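Local atomic coordinates of luciferase-like enzymeAMP-CoA-ligase (Zophobas atratus, PDB entry 4W8O), a protein that probably activates carboxylic acids with ATP as an AMP-forming CoA ligase, being a luciferase-like member of the adenylate-forming (ANL) superfamily from a nonluminescent beetle. Residues Lys359-Asn362 and Glu367-Gly370; Ile408-Asp413 and Tyr418-Ile423. One frame throughout, in Å; residues are numbered along the deposited sequence.

Contact 1: Lys359-Asn362 and Glu367-Gly370; sequences KIVN and EIVG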
loop_
_atom_site.group_PDB
_atom_site.type_symbol
_atom_site.label_atom_id
_atom_site.label_comp_id
_atom_site.label_asym_id
_atom_site.label_seq_id
_atom_site.Cartn_x
_atom_site.Cartn_y
_atom_site.Cartn_z
ATOM N N LYS A 359 -21.681 -0.160 6.201
ATOM C CA LYS A 359 -22.823 -0.477 7.045
ATOM C C LYS A 359 -22.390 -1.274 8.268
ATOM O O LYS A 359 -21.350 -1.939 8.254
ATOM C CB LYS A 359 -23.896 -1.235 6.248
ATOM C CG LYS A 359 -23.479 -2.612 5.753
ATOM C CD LYS A 359 -24.569 -3.267 4.916
ATOM C CE LYS A 359 -24.207 -4.710 4.599
ATOM N NZ LYS A 359 -25.222 -5.419 3.766
ATOM N N ILE A 360 -23.186 -1.164 9.329
ATOM C CA ILE A 360 -23.019 -1.955 10.549
ATOM C C ILE A 360 -24.178 -2.944 10.598
ATOM O O ILE A 360 -25.336 -2.527 10.559
ATOM C CB ILE A 360 -23.089 -1.085 11.821
ATOM C CG1 ILE A 360 -22.144 0.115 11.734
ATOM C CG2 ILE A 360 -22.794 -1.917 13.066
ATOM C CD1 ILE A 360 -20.686 -0.220 11.888
ATOM N N VAL A 361 -23.874 -4.237 10.686
ATOM C CA VAL A 361 -24.902 -5.277 10.671
ATOM C C VAL A 361 -24.928 -6.069 11.971
ATOM O O VAL A 361 -23.898 -6.543 12.456
ATOM C CB VAL A 361 -24.700 -6.248 9.487
ATOM C CG1 VAL A 361 -25.660 -7.426 9.570
ATOM C CG2 VAL A 361 -24.896 -5.509 8.174
ATOM N N ASN A 362 -26.126 -6.201 12.529
ATOM C CA ASN A 362 -26.374 -7.113 13.635
ATOM C C ASN A 362 -26.352 -8.554 13.112
ATOM O O ASN A 362 -27.202 -8.917 12.309
ATOM C CB ASN A 362 -27.732 -6.783 14.262
ATOM C CG ASN A 362 -28.253 -7.889 15.150
ATOM O OD1 ASN A 362 -27.489 -8.685 15.694
ATOM N ND2 ASN A 362 -29.569 -7.949 15.296
ATOM N N GLU A 367 -29.288 -7.560 10.032
ATOM C CA GLU A 367 -29.984 -6.346 9.626
ATOM C C GLU A 367 -29.138 -5.129 9.965
ATOM O O GLU A 367 -28.431 -5.139 10.969
ATOM C CB GLU A 367 -31.319 -6.274 10.351
ATOM C CG GLU A 367 -32.414 -5.589 9.555
ATOM C CD GLU A 367 -33.737 -5.572 10.290
ATOM O OE1 GLU A 367 -34.735 -5.111 9.700
ATOM O OE2 GLU A 367 -33.780 -6.023 11.457
ATOM N N ILE A 368 -29.212 -4.079 9.147
ATOM C CA ILE A 368 -28.353 -2.905 9.372
ATOM C C ILE A 368 -28.903 -2.059 10.522
ATOM O O ILE A 368 -30.112 -1.944 10.694
ATOM C CB ILE A 368 -28.063 -2.051 8.091
ATOM C CG1 ILE A 368 -28.863 -0.733 8.041
ATOM C CG2 ILE A 368 -28.203 -2.882 6.811
ATOM C CD1 ILE A 368 -30.287 -0.853 7.549
ATOM N N VAL A 369 -28.007 -1.475 11.309
ATOM C CA VAL A 369 -28.407 -0.765 12.519
ATOM C C VAL A 369 -28.082 0.719 12.442
ATOM O O VAL A 369 -27.339 1.173 11.564
ATOM C CB VAL A 369 -27.773 -1.385 13.789
ATOM C CG1 VAL A 369 -28.252 -2.820 13.976
ATOM C CG2 VAL A 369 -26.246 -1.337 13.738
ATOM N N GLY A 370 -28.662 1.463 13.375
ATOM C CA GLY A 370 -28.473 2.899 13.472
ATOM C C GLY A 370 -27.215 3.262 14.218
ATOM O O GLY A 370 -26.404 2.384 14.548
HETATM O O HOH W 1 -25.519 0.564 9.209
#

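Contact 2: Ile408-Asp413 and Tyr418-Ile423; sequences IGYYDD and YVIERI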
loop_
_atom_site.group_PDB
_atom_site.type_symbol
_atom_site.label_atom_id
_atom_site.label_comp_id
_atom_site.label_asym_id
_atom_site.label_seq_id
_atom_site.Cartn_x
_atom_site.Cartn_y
_atom_site.Cartn_z
ATOM N N ILE A 408 -15.763 -5.459 14.599
ATOM C CA ILE A 408 -16.957 -5.019 15.302
ATOM C C ILE A 408 -16.778 -3.541 15.606
ATOM O O ILE A 408 -15.711 -3.128 16.085
ATOM C CB ILE A 408 -17.149 -5.799 16.619
ATOM C CG1 ILE A 408 -17.410 -7.281 16.335
ATOM C CG2 ILE A 408 -18.273 -5.215 17.455
ATOM C CD1 ILE A 408 -18.558 -7.558 15.385
ATOM N N GLY A 409 -17.815 -2.750 15.312
ATOM C CA GLY A 409 -17.825 -1.315 15.614
ATOM C C GLY A 409 -19.204 -0.659 15.520
ATOM O O GLY A 409 -20.231 -1.339 15.536
ATOM N N TYR A 410 -19.214 0.670 15.431
ATOM C CA TYR A 410 -20.442 1.455 15.336
ATOM C C TYR A 410 -20.078 2.833 14.773
ATOM O O TYR A 410 -18.890 3.173 14.702
ATOM C CB TYR A 410 -21.086 1.621 16.725
ATOM C CG TYR A 410 -20.241 2.430 17.679
ATOM C CD1 TYR A 410 -19.293 1.813 18.492
ATOM C CD2 TYR A 410 -20.365 3.819 17.753
ATOM C CE1 TYR A 410 -18.502 2.549 19.361
ATOM C CE2 TYR A 410 -19.577 4.564 18.623
ATOM C CZ TYR A 410 -18.645 3.920 19.421
ATOM O OH TYR A 410 -17.858 4.640 20.287
ATOM N N TYR A 411 -21.091 3.621 14.402
ATOM C CA TYR A 411 -20.880 5.011 13.955
ATOM C C TYR A 411 -21.721 6.026 14.743
ATOM O O TYR A 411 -22.690 5.668 15.409
ATOM C CB TYR A 411 -21.155 5.169 12.453
ATOM C CG TYR A 411 -22.578 4.868 12.040
ATOM C CD1 TYR A 411 -22.983 3.569 11.780
ATOM C CD2 TYR A 411 -23.523 5.889 11.909
ATOM C CE1 TYR A 411 -24.280 3.282 11.405
ATOM C CE2 TYR A 411 -24.828 5.614 11.534
ATOM C CZ TYR A 411 -25.200 4.306 11.285
ATOM O OH TYR A 411 -26.485 4.010 10.913
ATOM N N ASP A 412 -21.322 7.290 14.627
ATOM C CA ASP A 412 -21.980 8.432 15.276
ATOM C C ASP A 412 -23.251 8.891 14.581
ATOM O O ASP A 412 -23.555 8.460 13.481
ATOM C CB ASP A 412 -21.031 9.645 15.272
ATOM C CG ASP A 412 -20.123 9.671 16.444
ATOM O OD1 ASP A 412 -20.271 8.797 17.311
ATOM O OD2 ASP A 412 -19.260 10.565 16.509
ATOM N N ASP A 413 -23.960 9.811 15.233
ATOM C CA ASP A 413 -25.005 10.606 14.581
ATOM C C ASP A 413 -24.409 11.447 13.448
ATOM O O ASP A 413 -25.065 11.671 12.442
ATOM C CB ASP A 413 -25.703 11.531 15.595
ATOM C CG ASP A 413 -26.626 10.781 16.544
ATOM O OD1 ASP A 413 -27.124 9.691 16.187
ATOM O OD2 ASP A 413 -26.871 11.295 17.652
ATOM N N TYR A 418 -16.181 4.056 14.428
ATOM C CA TYR A 418 -15.392 3.545 15.557
ATOM C C TYR A 418 -15.280 2.034 15.438
ATOM O O TYR A 418 -16.294 1.339 15.376
ATOM C CB TYR A 418 -16.057 3.889 16.895
ATOM C CG TYR A 418 -16.117 5.368 17.192
ATOM C CD1 TYR A 418 -17.158 6.155 16.707
ATOM C CD2 TYR A 418 -15.131 5.982 17.963
ATOM C CE1 TYR A 418 -17.209 7.512 16.976
ATOM C CE2 TYR A 418 -15.177 7.337 18.238
ATOM C CZ TYR A 418 -16.218 8.097 17.742
ATOM O OH TYR A 418 -16.256 9.446 18.007
ATOM N N VAL A 419 -14.045 1.538 15.394
ATOM C CA VAL A 419 -13.772 0.102 15.360
ATOM C C VAL A 419 -13.339 -0.296 16.755
ATOM O O VAL A 419 -12.476 0.355 17.343
ATOM C CB VAL A 419 -12.650 -0.241 14.351
ATOM C CG1 VAL A 419 -12.351 -1.738 14.358
ATOM C CG2 VAL A 419 -13.030 0.230 12.953
ATOM N N ILE A 420 -13.936 -1.354 17.291
ATOM C CA ILE A 420 -13.670 -1.725 18.678
ATOM C C ILE A 420 -12.967 -3.075 18.853
ATOM O O ILE A 420 -12.128 -3.207 19.740
ATOM C CB ILE A 420 -14.941 -1.600 19.564
ATOM C CG1 ILE A 420 -16.041 -2.578 19.144
ATOM C CG2 ILE A 420 -15.476 -0.173 19.505
ATOM C CD1 ILE A 420 -17.340 -2.412 19.917
ATOM N N GLU A 421 -13.279 -4.066 18.024
ATOM C CA GLU A 421 -12.639 -5.383 18.147
ATOM C C GLU A 421 -12.821 -6.238 16.905
ATOM O O GLU A 421 -13.654 -5.939 16.054
ATOM C CB GLU A 421 -13.192 -6.150 19.359
ATOM C CG GLU A 421 -14.634 -6.623 19.207
ATOM C CD GLU A 421 -15.111 -7.432 20.397
ATOM O OE1 GLU A 421 -14.917 -6.970 21.540
ATOM O OE2 GLU A 421 -15.680 -8.527 20.193
ATOM N N ARG A 422 -12.049 -7.315 16.828
ATOM C CA ARG A 422 -12.174 -8.286 15.751
ATOM C C ARG A 422 -13.050 -9.449 16.180
ATOM O O ARG A 422 -13.038 -9.857 17.343
ATOM C CB ARG A 422 -10.803 -8.819 15.338
ATOM C CG ARG A 422 -9.897 -7.775 14.709
ATOM C CD ARG A 422 -8.920 -8.406 13.732
ATOM N NE ARG A 422 -9.598 -9.122 12.648
ATOM C CZ ARG A 422 -10.161 -8.551 11.579
ATOM N NH1 ARG A 422 -10.150 -7.234 11.410
ATOM N NH2 ARG A 422 -10.744 -9.312 10.660
ATOM N N ILE A 423 -13.800 -9.984 15.229
ATOM C CA ILE A 423 -14.581 -11.193 15.450
ATOM C C ILE A 423 -13.617 -12.383 15.560
ATOM O O ILE A 423 -12.741 -12.558 14.707
ATOM C CB ILE A 423 -15.583 -11.405 14.296
ATOM C CG1 ILE A 423 -16.600 -10.256 14.264
ATOM C CG2 ILE A 423 -16.288 -12.749 14.425
ATOM C CD1 ILE A 423 -17.235 -10.032 12.909
#

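Contact 1: Lys359-Asn362 and Glu367-Gly370
The near ends of two antiparallel strands meet here in a beta hairpin, where Val361 and Ile368 form a non-hydrogen-bonded pair and Val369 packs beside Ile360. Val369 N donates to Ile360 O at 3.0 Å, and a second backbone bond of 3.0 Å runs from Asn362 N to Glu367 O; the return bond from Glu367 N to Asn362 O is weak. Between the two good bonds the backbones also meet through CA-H...O contacts, Ile368 CA lying 3.3 Å from Ile360 O. Past Val369 the direct pairing gives way to a water, which accepts from Ile360 N at 2.9 Å and can donate to Val369 O.

The apolar contact is made by branches. With its first torsion near -51°, Ile360 sets CG2 anti to the backbone N, and this methyl meets CG2 of Val369 at 3.6 Å, while the longer CG1 arm leads away from 367-370, toward strand 403-411. The other methyl of Val369, CG1, lies 4.0 Å from Asn362 CB. Across the Val361-Ile368 pair the touch is looser, and Ile368 CG2 reaches crosswise to the aliphatic chain of Lys359, CD at 4.1 Å.

The amino group of Lys359 forms a salt bridge with Asp398. At the other edge of strand 357-362, Val361 and Lys359 bond through their backbones to Glu376 and Arg378, where strand 367-380 has come round, while Ala3, near the N terminus, touches Ile368.

Contact 2: Ile408-Asp413 and Tyr418-Ile423
Strands 403-411 and 417-422 form a surface beta hairpin at one border of the five-stranded antiparallel sheet, with Tyr410 and Tyr418 side by side as a hydrogen-bonded pair. Its two backbone bonds are Tyr410 N to Tyr418 O and Tyr418 N to Tyr410 O, the latter 2.9 Å. Their rings are nearly parallel, 12° apart, but slid so far that they barely overlap: Tyr418 CB sits over the Tyr410 ring, 3.8 Å from its centroid, and Tyr410 OH lies over one face of the Tyr418 ring, toward its rim. Asp412 OD1 comes to 3.3 Å from Tyr418 CE1, nearer that ring's hydroxyl. With an alanine at Tyr418 the ring beside Tyr410 and Asp412 is gone, which would probably open a gap and free the Tyr410 ring to turn.

Farther along, Ile408 O accepts from Ile420 N, at 2.8 Å, and Glu421 N, at 3.2 Å, while Ile408 N donates almost straight to Glu421 O. Ile408 rotates CG1 beside its own N (chi1 -65°), which carries CD1 to 3.5 Å from Ile423 CG1; its CG2 meets Ile420 CD1. Two residues, Ile420 and Glu421, facing the single Ile408 make this a classic beta bulge within an antiparallel hairpin.

In the fold
The chain lays down strand 6-7 of the antiparallel sheet, builds most of the two mixed sheets, and then returns to the antiparallel sheet at 357-362. Contact 1 closes the short turn between strands 357-362 and 367-380; the chain next passes through strand 387-388, at the edge of a mixed sheet, and returns as strand 403-411, whose turn into 417-422 is closed by contact 2. The two closures are therefore in series, neither enclosing the other. They lie side by side because strands 367-380 and 403-411 are neighbours. Tyr411 bridges them directly: its OH probably hydrogen-bonds to Val369 O, and its ring carbon CD1 packs against Ile360 CG1. The centres of the two contacts lie about 11 Å apart.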